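Local structure of encapsidation protein (Bacillus phage phi29, 5HD9) at residues 79-84 with 89-94; 46-51 with 60-65; 167-172 with 178-183. The protein probably works as the ATPase of the phage DNA packaging motor, with an N-terminal P-loop NTPase domain of the ASCE fold that would couple nucleotide hydrolysis to DNA translocation. All blocks are in the same frame, centred on the assembly; numbering follows the deposited sequence.

Contact 1: 79-84 with 89-94; sequences GRRFYI and AGWAIP
R80 and A92 meet at the mouth of a β hairpin, strand 81-84 running antiparallel to 87-94, with a classic bulge further along where A89 and G90 both face F82. A92 N donates a nearly straight bond to R80 O (2.7 Å). The R80 side chain then follows the same residue outward. R80 CB passes 3.4 Å from A92 O, CG stays near that oxygen and CD remains beside it. With the chain bent at CG-CD (chi3 -72°), the guanidinium folds back: NE and CZ lie near both P94 CD and A92 O, and R80 NH1 donates to A92 O over 2.7 Å. That bond lies both in the carbonyl plane and in the guanidinium plane. P94 CD covers one face of the group, and NH2 forms a salt bridge with E101. In the bulge, F82 O accepts two N-H groups from the same face of its carbonyl plane, A89 N at 2.8 Å and the longer G90 N at 3.2 Å. On the sheet face opposite F82, R81 crosses the W91 indole obliquely, R81 CG nearest W91 CD1. The F82 ring passes at a slant along the G90-W91 backbone and ends with CZ 3.8 Å from A92 CB.

Contact 2: 46-51 with 60-65; sequences FIYVRR and SNYFND
Y48 OH accepts a hydrogen bond from R50 NH1 (3.1 Å), two residues further along strand 45-50, while the ring behind that hydroxyl offers a face to Y62. The donor's partner sits slightly out of the guanidinium plane, and NH2 of the same group forms salt bridges with E55 and E116. Those carboxylates probably hold the arginine where NH1 meets the phenol oxygen. Across the contact the interaction is aromatic. Y62 approaches edge first and sets CE1 over the centre of the Y48 ring, 3.7 Å from Y48 CG. This is an edge-to-face pair with centroids 5.1 Å apart and planes inclined at 61°. Both tyrosines carry CG anti to the backbone N (chi1 -179° for Y48, 179° for Y62), which sends the rings into the space between the strand and the loop. F46 comes at Y62 from the opposite direction, and its CE2 reaches Y62 OH at 3.5 Å, a packing contact. Behind Y62, the CD2 side of its ring rests over the centre of the F63 ring. All three touching residues are buried, so an aromatic cluster seats loop 60-65 on strand 45-50, one of the parallel strands in the central sheet of an ASCE-type P-loop NTPase domain.

Contact 3: 167-172 with 178-183; sequences FNLVPD and NVYDDA
L169 to D172 leave helix 162-167 through a Schellman motif at N168 and pass as an irregular chain beside N178 to Y180, the CA atoms closing from 8.1 Å at L169-Y180 to 5.6 Å at P171-N178. The narrow end is held by the N178 carboxamide, which reads both peptide groups of D172. N178 OD1 accepts from D172 N in a short, nearly straight bond (2.6 Å), and N178 ND2 donates to D172 O (2.9 Å). D172 O lies in the N178 amide plane. At both oxygens, however, the donor stands well above the carbonyl plane, so neither bond follows a lone pair. A chi2 of -96° turns a face of the amide to P171, whose CB is 3.4 Å from N178 CG. The D172 carboxylate is engaged elsewhere, with its OD1 accepting from N174 N. At the wide end L169 lowers one methyl, CD2, onto the Y180 ring almost along its normal, 3.7 Å from the centroid: a clean CH-pi contact. The other L169 methyl, CD1, lies 4.2 Å from A183 CB. The Y180 phenol reaches on to the P171 backbone, and a water bonded to Y180 OH at 3.0 Å donates to V170 O. Y180 N in turn bonds to A183 O across the turn that joins strands 177-179 and 183-186. The chemistry thus divides in two: the N178 amide pairs with both backbone polar atoms of D172 beside edge strand 177-179, while L169 packs on the Y180 face. Each end of the buried N178 amide has one partner on D172, a donor for OD1 and an acceptor for ND2.

How the contacts relate
Contacts 1 and 2 form one continuous unit, their centres 7 Å apart. Strands 87-94 and 45-50 are neighbours in the sheet, with W91 O 2.8 Å from Y48 N and I93 N 2.9 Å from Y48 O, both probable hydrogen bonds. The F82 ring lays one face against both Y62 and F46, its CE1 3.5 Å from Y62 CG and its CD2 3.6 Å from F46 CE2. Contact 3 sits beyond the chain's centre, toward the other edge of the same sheet, 30 Å from contact 1 and 27 Å from contact 2 between centres. Y48 comes near, without touching, a probable Walker A loop (G21, G26, K27, S28), so contact 2 borders the likely nucleotide site.

Contact 1: 79-84 with 89-94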
loop_
_atom_site.group_PDB
_atom_site.type_symbol
_atom_site.label_atom_id
_atom_site.label_comp_id
_atom_site.label_asym_id
_atom_site.label_seq_id
_atom_site.Cartn_x
_atom_site.Cartn_y
_atom_site.Cartn_z
ATOM N N GLY A 79 -17.123 -9.320 0.285
ATOM C CA GLY A 79 -17.196 -8.094 -0.483
ATOM C C GLY A 79 -15.812 -7.482 -0.572
ATOM O O GLY A 79 -14.868 -8.139 -1.007
ATOM N N ARG A 80 -15.693 -6.229 -0.138
ATOM C CA ARG A 80 -14.417 -5.519 -0.148
ATOM C C ARG A 80 -13.859 -5.333 1.268
ATOM O O ARG A 80 -13.159 -4.362 1.540
ATOM C CB ARG A 80 -14.577 -4.156 -0.836
ATOM C CG ARG A 80 -14.662 -4.235 -2.354
ATOM C CD ARG A 80 -14.531 -2.864 -3.006
ATOM N NE ARG A 80 -15.719 -2.033 -2.813
ATOM C CZ ARG A 80 -15.864 -1.109 -1.864
ATOM N NH1 ARG A 80 -14.895 -0.863 -0.989
ATOM N NH2 ARG A 80 -16.994 -0.419 -1.796
ATOM N N ARG A 81 -14.169 -6.271 2.160
ATOM C CA ARG A 81 -13.692 -6.205 3.538
ATOM C C ARG A 81 -12.934 -7.465 3.935
ATOM O O ARG A 81 -13.269 -8.571 3.508
ATOM C CB ARG A 81 -14.857 -5.977 4.497
ATOM C CG ARG A 81 -15.580 -4.666 4.256
ATOM C CD ARG A 81 -16.503 -4.310 5.409
ATOM N NE ARG A 81 -17.251 -3.084 5.143
ATOM C CZ ARG A 81 -18.404 -3.027 4.482
ATOM N NH1 ARG A 81 -18.966 -4.133 4.006
ATOM N NH2 ARG A 81 -19.002 -1.858 4.297
ATOM N N PHE A 82 -11.915 -7.275 4.767
ATOM C CA PHE A 82 -11.016 -8.344 5.172
ATOM C C PHE A 82 -11.251 -8.718 6.629
ATOM O O PHE A 82 -11.331 -7.844 7.494
ATOM C CB PHE A 82 -9.562 -7.915 4.970
ATOM C CG PHE A 82 -9.226 -7.551 3.549
ATOM C CD1 PHE A 82 -9.468 -8.439 2.512
ATOM C CD2 PHE A 82 -8.677 -6.314 3.249
ATOM C CE1 PHE A 82 -9.160 -8.102 1.205
ATOM C CE2 PHE A 82 -8.370 -5.974 1.947
ATOM C CZ PHE A 82 -8.611 -6.867 0.923
ATOM N N TYR A 83 -11.351 -10.019 6.891
ATOM C CA TYR A 83 -11.571 -10.523 8.241
ATOM C C TYR A 83 -10.481 -11.508 8.639
ATOM O O TYR A 83 -10.069 -12.350 7.840
ATOM C CB TYR A 83 -12.944 -11.191 8.348
ATOM C CG TYR A 83 -14.072 -10.280 7.945
ATOM C CD1 TYR A 83 -14.349 -10.042 6.608
ATOM C CD2 TYR A 83 -14.854 -9.646 8.902
ATOM C CE1 TYR A 83 -15.374 -9.201 6.231
ATOM C CE2 TYR A 83 -15.884 -8.803 8.536
ATOM C CZ TYR A 83 -16.140 -8.583 7.199
ATOM O OH TYR A 83 -17.163 -7.743 6.828
ATOM N N ILE A 84 -10.017 -11.388 9.879
ATOM C CA ILE A 84 -9.035 -12.308 10.432
ATOM C C ILE A 84 -9.576 -12.883 11.735
ATOM O O ILE A 84 -9.838 -12.147 12.686
ATOM C CB ILE A 84 -7.678 -11.620 10.669
ATOM C CG1 ILE A 84 -7.138 -11.087 9.340
ATOM C CG2 ILE A 84 -6.692 -12.590 11.324
ATOM C CD1 ILE A 84 -5.781 -10.422 9.421
ATOM N N ALA A 89 -10.544 -6.693 9.972
ATOM C CA ALA A 89 -9.122 -6.371 10.034
ATOM C C ALA A 89 -8.718 -5.355 8.971
ATOM O O ALA A 89 -7.752 -4.613 9.151
ATOM C CB ALA A 89 -8.294 -7.642 9.888
ATOM N N GLY A 90 -9.447 -5.315 7.862
ATOM C CA GLY A 90 -9.102 -4.389 6.800
ATOM C C GLY A 90 -10.181 -4.152 5.766
ATOM O O GLY A 90 -11.237 -4.787 5.789
ATOM N N TRP A 91 -9.891 -3.224 4.855
ATOM C CA TRP A 91 -10.803 -2.830 3.791
ATOM C C TRP A 91 -10.073 -2.736 2.460
ATOM O O TRP A 91 -8.913 -2.325 2.411
ATOM C CB TRP A 91 -11.444 -1.471 4.089
ATOM C CG TRP A 91 -12.235 -1.400 5.355
ATOM C CD1 TRP A 91 -13.591 -1.497 5.483
ATOM C CD2 TRP A 91 -11.722 -1.203 6.676
ATOM N NE1 TRP A 91 -13.954 -1.374 6.801
ATOM C CE2 TRP A 91 -12.820 -1.192 7.556
ATOM C CE3 TRP A 91 -10.435 -1.034 7.201
ATOM C CZ2 TRP A 91 -12.677 -1.023 8.928
ATOM C CZ3 TRP A 91 -10.294 -0.865 8.564
ATOM C CH2 TRP A 91 -11.409 -0.861 9.412
ATOM N N ALA A 92 -10.763 -3.109 1.388
ATOM C CA ALA A 92 -10.303 -2.823 0.034
ATOM C C ALA A 92 -11.101 -1.637 -0.495
ATOM O O ALA A 92 -12.331 -1.682 -0.522
ATOM C CB ALA A 92 -10.471 -4.035 -0.868
ATOM N N ILE A 93 -10.407 -0.578 -0.904
ATOM C CA ILE A 93 -11.067 0.656 -1.323
ATOM C C ILE A 93 -10.628 1.087 -2.718
ATOM O O ILE A 93 -9.436 1.264 -2.963
ATOM C CB ILE A 93 -10.784 1.800 -0.320
ATOM C CG1 ILE A 93 -11.486 1.492 1.005
ATOM C CG2 ILE A 93 -11.243 3.149 -0.886
ATOM C CD1 ILE A 93 -11.363 2.566 2.062
ATOM N N PRO A 94 -11.593 1.267 -3.640
ATOM C CA PRO A 94 -11.237 1.911 -4.903
ATOM C C PRO A 94 -11.131 3.413 -4.688
ATOM O O PRO A 94 -12.106 4.021 -4.250
ATOM C CB PRO A 94 -12.405 1.559 -5.838
ATOM C CG PRO A 94 -13.338 0.664 -5.031
ATOM C CD PRO A 94 -13.026 0.930 -3.599
#

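Contact 2: 46-51 with 60-65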
loop_
_atom_site.group_PDB
_atom_site.type_symbol
_atom_site.label_atom_id
_atom_site.label_comp_id
_atom_site.label_asym_id
_atom_site.label_seq_id
_atom_site.Cartn_x
_atom_site.Cartn_y
_atom_site.Cartn_z
ATOM N N PHE A 46 -5.846 -2.311 8.394
ATOM C CA PHE A 46 -5.178 -1.857 7.183
ATOM C C PHE A 46 -6.156 -1.627 6.045
ATOM O O PHE A 46 -7.248 -2.198 6.023
ATOM C CB PHE A 46 -4.112 -2.867 6.756
ATOM C CG PHE A 46 -4.673 -4.184 6.281
ATOM C CD1 PHE A 46 -4.979 -5.188 7.182
ATOM C CD2 PHE A 46 -4.883 -4.416 4.931
ATOM C CE1 PHE A 46 -5.495 -6.399 6.747
ATOM C CE2 PHE A 46 -5.398 -5.624 4.490
ATOM C CZ PHE A 46 -5.702 -6.615 5.398
ATOM N N ILE A 47 -5.752 -0.776 5.106
ATOM C CA ILE A 47 -6.542 -0.508 3.916
ATOM C C ILE A 47 -5.725 -0.809 2.667
ATOM O O ILE A 47 -4.599 -0.338 2.514
ATOM C CB ILE A 47 -7.041 0.953 3.872
ATOM C CG1 ILE A 47 -7.922 1.234 5.093
ATOM C CG2 ILE A 47 -7.816 1.212 2.576
ATOM C CD1 ILE A 47 -8.493 2.626 5.152
ATOM N N TYR A 48 -6.311 -1.615 1.791
ATOM C CA TYR A 48 -5.732 -1.935 0.495
ATOM C C TYR A 48 -6.414 -1.060 -0.551
ATOM O O TYR A 48 -7.618 -1.179 -0.785
ATOM C CB TYR A 48 -5.905 -3.424 0.187
ATOM C CG TYR A 48 -5.314 -3.894 -1.124
ATOM C CD1 TYR A 48 -3.948 -3.836 -1.355
ATOM C CD2 TYR A 48 -6.124 -4.429 -2.118
ATOM C CE1 TYR A 48 -3.407 -4.278 -2.550
ATOM C CE2 TYR A 48 -5.594 -4.873 -3.311
ATOM C CZ TYR A 48 -4.237 -4.797 -3.522
ATOM O OH TYR A 48 -3.710 -5.241 -4.714
ATOM N N VAL A 49 -5.644 -0.164 -1.155
ATOM C CA VAL A 49 -6.182 0.782 -2.122
ATOM C C VAL A 49 -5.748 0.414 -3.534
ATOM O O VAL A 49 -4.585 0.090 -3.782
ATOM C CB VAL A 49 -5.729 2.224 -1.811
ATOM C CG1 VAL A 49 -6.294 3.210 -2.832
ATOM C CG2 VAL A 49 -6.153 2.618 -0.404
ATOM N N ARG A 50 -6.712 0.448 -4.445
ATOM C CA ARG A 50 -6.446 0.412 -5.874
ATOM C C ARG A 50 -7.181 1.598 -6.482
ATOM O O ARG A 50 -8.149 2.085 -5.903
ATOM C CB ARG A 50 -6.900 -0.912 -6.490
ATOM C CG ARG A 50 -6.205 -2.141 -5.902
ATOM C CD ARG A 50 -4.715 -2.154 -6.219
ATOM N NE ARG A 50 -4.474 -2.272 -7.656
ATOM C CZ ARG A 50 -4.274 -3.421 -8.300
ATOM N NH1 ARG A 50 -4.270 -4.578 -7.647
ATOM N NH2 ARG A 50 -4.076 -3.411 -9.609
ATOM N N ARG A 51 -6.717 2.077 -7.629
ATOM C CA ARG A 51 -7.269 3.296 -8.211
ATOM C C ARG A 51 -8.715 3.114 -8.658
ATOM O O ARG A 51 -9.588 3.910 -8.299
ATOM C CB ARG A 51 -6.416 3.752 -9.393
ATOM C CG ARG A 51 -6.966 4.967 -10.118
ATOM C CD ARG A 51 -5.956 5.528 -11.103
ATOM N NE ARG A 51 -4.821 6.127 -10.406
ATOM C CZ ARG A 51 -3.652 5.529 -10.189
ATOM N NH1 ARG A 51 -3.418 4.298 -10.628
ATOM N NH2 ARG A 51 -2.703 6.176 -9.527
ATOM N N SER A 60 -11.530 -11.172 -3.867
ATOM C CA SER A 60 -11.893 -12.344 -3.077
ATOM C C SER A 60 -10.705 -13.300 -2.943
ATOM O O SER A 60 -10.674 -14.136 -2.039
ATOM C CB SER A 60 -13.084 -13.071 -3.702
ATOM O OG SER A 60 -12.733 -13.669 -4.936
ATOM N N ASN A 61 -9.733 -13.165 -3.844
ATOM C CA ASN A 61 -8.529 -13.996 -3.836
ATOM C C ASN A 61 -7.365 -13.358 -3.074
ATOM O O ASN A 61 -6.249 -13.871 -3.107
ATOM C CB ASN A 61 -8.076 -14.292 -5.271
ATOM C CG ASN A 61 -9.021 -15.223 -6.012
ATOM O OD1 ASN A 61 -9.905 -15.843 -5.419
ATOM N ND2 ASN A 61 -8.823 -15.337 -7.320
ATOM N N TYR A 62 -7.632 -12.246 -2.391
ATOM C CA TYR A 62 -6.583 -11.434 -1.767
ATOM C C TYR A 62 -5.627 -12.225 -0.867
ATOM O O TYR A 62 -4.417 -12.010 -0.905
ATOM C CB TYR A 62 -7.224 -10.302 -0.954
ATOM C CG TYR A 62 -6.239 -9.404 -0.233
ATOM C CD1 TYR A 62 -5.676 -8.303 -0.868
ATOM C CD2 TYR A 62 -5.885 -9.649 1.087
ATOM C CE1 TYR A 62 -4.780 -7.477 -0.208
ATOM C CE2 TYR A 62 -4.991 -8.828 1.754
ATOM C CZ TYR A 62 -4.442 -7.745 1.103
ATOM O OH TYR A 62 -3.555 -6.930 1.772
ATOM N N PHE A 63 -6.162 -13.145 -0.072
ATOM C CA PHE A 63 -5.351 -13.860 0.911
ATOM C C PHE A 63 -4.656 -15.105 0.361
ATOM O O PHE A 63 -3.875 -15.737 1.072
ATOM C CB PHE A 63 -6.217 -14.262 2.109
ATOM C CG PHE A 63 -6.564 -13.119 3.015
ATOM C CD1 PHE A 63 -5.568 -12.400 3.658
ATOM C CD2 PHE A 63 -7.886 -12.771 3.240
ATOM C CE1 PHE A 63 -5.885 -11.350 4.498
ATOM C CE2 PHE A 63 -8.206 -11.725 4.080
ATOM C CZ PHE A 63 -7.204 -11.012 4.710
ATOM N N ASN A 64 -4.923 -15.455 -0.895
ATOM C CA ASN A 64 -4.361 -16.676 -1.478
ATOM C C ASN A 64 -2.831 -16.681 -1.489
ATOM O O ASN A 64 -2.212 -17.721 -1.262
ATOM C CB ASN A 64 -4.881 -16.880 -2.905
ATOM C CG ASN A 64 -6.328 -17.338 -2.945
ATOM O OD1 ASN A 64 -6.908 -17.695 -1.920
ATOM N ND2 ASN A 64 -6.914 -17.342 -4.136
ATOM N N ASP A 65 -2.228 -15.528 -1.762
ATOM C CA ASP A 65 -0.772 -15.404 -1.765
ATOM C C ASP A 65 -0.163 -15.825 -0.431
ATOM O O ASP A 65 0.866 -16.499 -0.390
ATOM C CB ASP A 65 -0.351 -13.962 -2.068
ATOM C CG ASP A 65 -0.444 -13.615 -3.539
ATOM O OD1 ASP A 65 -0.325 -14.527 -4.383
ATOM O OD2 ASP A 65 -0.623 -12.418 -3.848
#

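Contact 3: 167-172 with 178-183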
loop_
_atom_site.group_PDB
_atom_site.type_symbol
_atom_site.label_atom_id
_atom_site.label_comp_id
_atom_site.label_asym_id
_atom_site.label_seq_id
_atom_site.Cartn_x
_atom_site.Cartn_y
_atom_site.Cartn_z
ATOM N N PHE A 167 4.376 16.406 -4.387
ATOM C CA PHE A 167 5.169 16.524 -3.165
ATOM C C PHE A 167 6.583 17.052 -3.413
ATOM O O PHE A 167 7.361 17.212 -2.473
ATOM C CB PHE A 167 5.236 15.168 -2.462
ATOM C CG PHE A 167 3.897 14.666 -1.996
ATOM C CD1 PHE A 167 3.204 15.330 -1.001
ATOM C CD2 PHE A 167 3.334 13.530 -2.552
ATOM C CE1 PHE A 167 1.972 14.873 -0.570
ATOM C CE2 PHE A 167 2.103 13.067 -2.127
ATOM C CZ PHE A 167 1.422 13.739 -1.133
ATOM N N ASN A 168 6.905 17.323 -4.673
ATOM C CA ASN A 168 8.212 17.862 -5.043
ATOM C C ASN A 168 9.326 16.870 -4.733
ATOM O O ASN A 168 10.342 17.218 -4.129
ATOM C CB ASN A 168 8.473 19.194 -4.331
ATOM C CG ASN A 168 9.647 19.952 -4.923
ATOM O OD1 ASN A 168 10.184 19.577 -5.966
ATOM N ND2 ASN A 168 10.049 21.031 -4.258
ATOM N N LEU A 169 9.117 15.629 -5.160
ATOM C CA LEU A 169 10.096 14.565 -4.990
ATOM C C LEU A 169 10.779 14.274 -6.325
ATOM O O LEU A 169 10.123 13.886 -7.291
ATOM C CB LEU A 169 9.424 13.301 -4.446
ATOM C CG LEU A 169 8.513 13.530 -3.236
ATOM C CD1 LEU A 169 7.780 12.255 -2.864
ATOM C CD2 LEU A 169 9.307 14.054 -2.051
ATOM N N VAL A 170 12.090 14.492 -6.377
ATOM C CA VAL A 170 12.880 14.207 -7.571
ATOM C C VAL A 170 14.046 13.309 -7.178
ATOM O O VAL A 170 15.130 13.801 -6.859
ATOM C CB VAL A 170 13.384 15.508 -8.230
ATOM C CG1 VAL A 170 14.401 15.222 -9.350
ATOM C CG2 VAL A 170 12.194 16.301 -8.757
ATOM N N PRO A 171 13.822 11.982 -7.194
ATOM C CA PRO A 171 14.811 11.028 -6.688
ATOM C C PRO A 171 16.017 10.843 -7.594
ATOM O O PRO A 171 15.955 11.113 -8.794
ATOM C CB PRO A 171 14.013 9.725 -6.597
ATOM C CG PRO A 171 13.008 9.844 -7.685
ATOM C CD PRO A 171 12.612 11.295 -7.682
ATOM N N ASP A 172 17.112 10.392 -6.992
ATOM C CA ASP A 172 18.299 9.971 -7.717
ATOM C C ASP A 172 18.154 8.486 -8.019
ATOM O O ASP A 172 18.093 7.671 -7.103
ATOM C CB ASP A 172 19.557 10.249 -6.885
ATOM C CG ASP A 172 20.842 9.877 -7.603
ATOM O OD1 ASP A 172 20.794 9.137 -8.608
ATOM O OD2 ASP A 172 21.912 10.323 -7.145
ATOM N N ASN A 178 15.853 7.150 -1.682
ATOM C CA ASN A 178 15.786 8.603 -1.680
ATOM C C ASN A 178 14.915 9.047 -0.515
ATOM O O ASN A 178 13.723 8.738 -0.467
ATOM C CB ASN A 178 15.229 9.129 -3.001
ATOM C CG ASN A 178 16.256 9.108 -4.110
ATOM O OD1 ASN A 178 16.914 10.111 -4.379
ATOM N ND2 ASN A 178 16.409 7.956 -4.754
ATOM N N VAL A 179 15.519 9.777 0.415
ATOM C CA VAL A 179 14.901 10.058 1.704
ATOM C C VAL A 179 14.501 11.521 1.833
ATOM O O VAL A 179 15.276 12.419 1.506
ATOM C CB VAL A 179 15.855 9.696 2.866
ATOM C CG1 VAL A 179 15.163 9.890 4.214
ATOM C CG2 VAL A 179 16.350 8.264 2.721
ATOM N N TYR A 180 13.286 11.745 2.323
ATOM C CA TYR A 180 12.770 13.086 2.565
ATOM C C TYR A 180 12.176 13.120 3.970
ATOM O O TYR A 180 12.087 12.083 4.627
ATOM C CB TYR A 180 11.737 13.460 1.501
ATOM C CG TYR A 180 12.206 13.145 0.096
ATOM C CD1 TYR A 180 12.010 11.885 -0.453
ATOM C CD2 TYR A 180 12.859 14.099 -0.675
ATOM C CE1 TYR A 180 12.446 11.584 -1.729
ATOM C CE2 TYR A 180 13.297 13.805 -1.956
ATOM C CZ TYR A 180 13.085 12.545 -2.476
ATOM O OH TYR A 180 13.516 12.241 -3.747
ATOM N N ASP A 181 11.779 14.300 4.438
ATOM C CA ASP A 181 11.344 14.445 5.826
ATOM C C ASP A 181 10.123 13.586 6.151
ATOM O O ASP A 181 10.092 12.919 7.188
ATOM C CB ASP A 181 11.041 15.913 6.144
ATOM C CG ASP A 181 12.297 16.761 6.250
ATOM O OD1 ASP A 181 13.350 16.229 6.669
ATOM O OD2 ASP A 181 12.229 17.965 5.925
ATOM N N ASP A 182 9.130 13.597 5.266
ATOM C CA ASP A 182 7.887 12.860 5.499
ATOM C C ASP A 182 7.624 11.788 4.449
ATOM O O ASP A 182 6.563 11.157 4.457
ATOM C CB ASP A 182 6.698 13.822 5.545
ATOM C CG ASP A 182 6.632 14.598 6.839
ATOM O OD1 ASP A 182 6.347 13.979 7.885
ATOM O OD2 ASP A 182 6.860 15.824 6.809
ATOM N N ALA A 183 8.583 11.572 3.555
ATOM C CA ALA A 183 8.396 10.604 2.482
ATOM C C ALA A 183 9.682 9.854 2.144
ATOM O O ALA A 183 10.782 10.289 2.482
ATOM C CB ALA A 183 7.846 11.293 1.244
HETATM O O HOH W 1 16.204 13.577 -3.863
#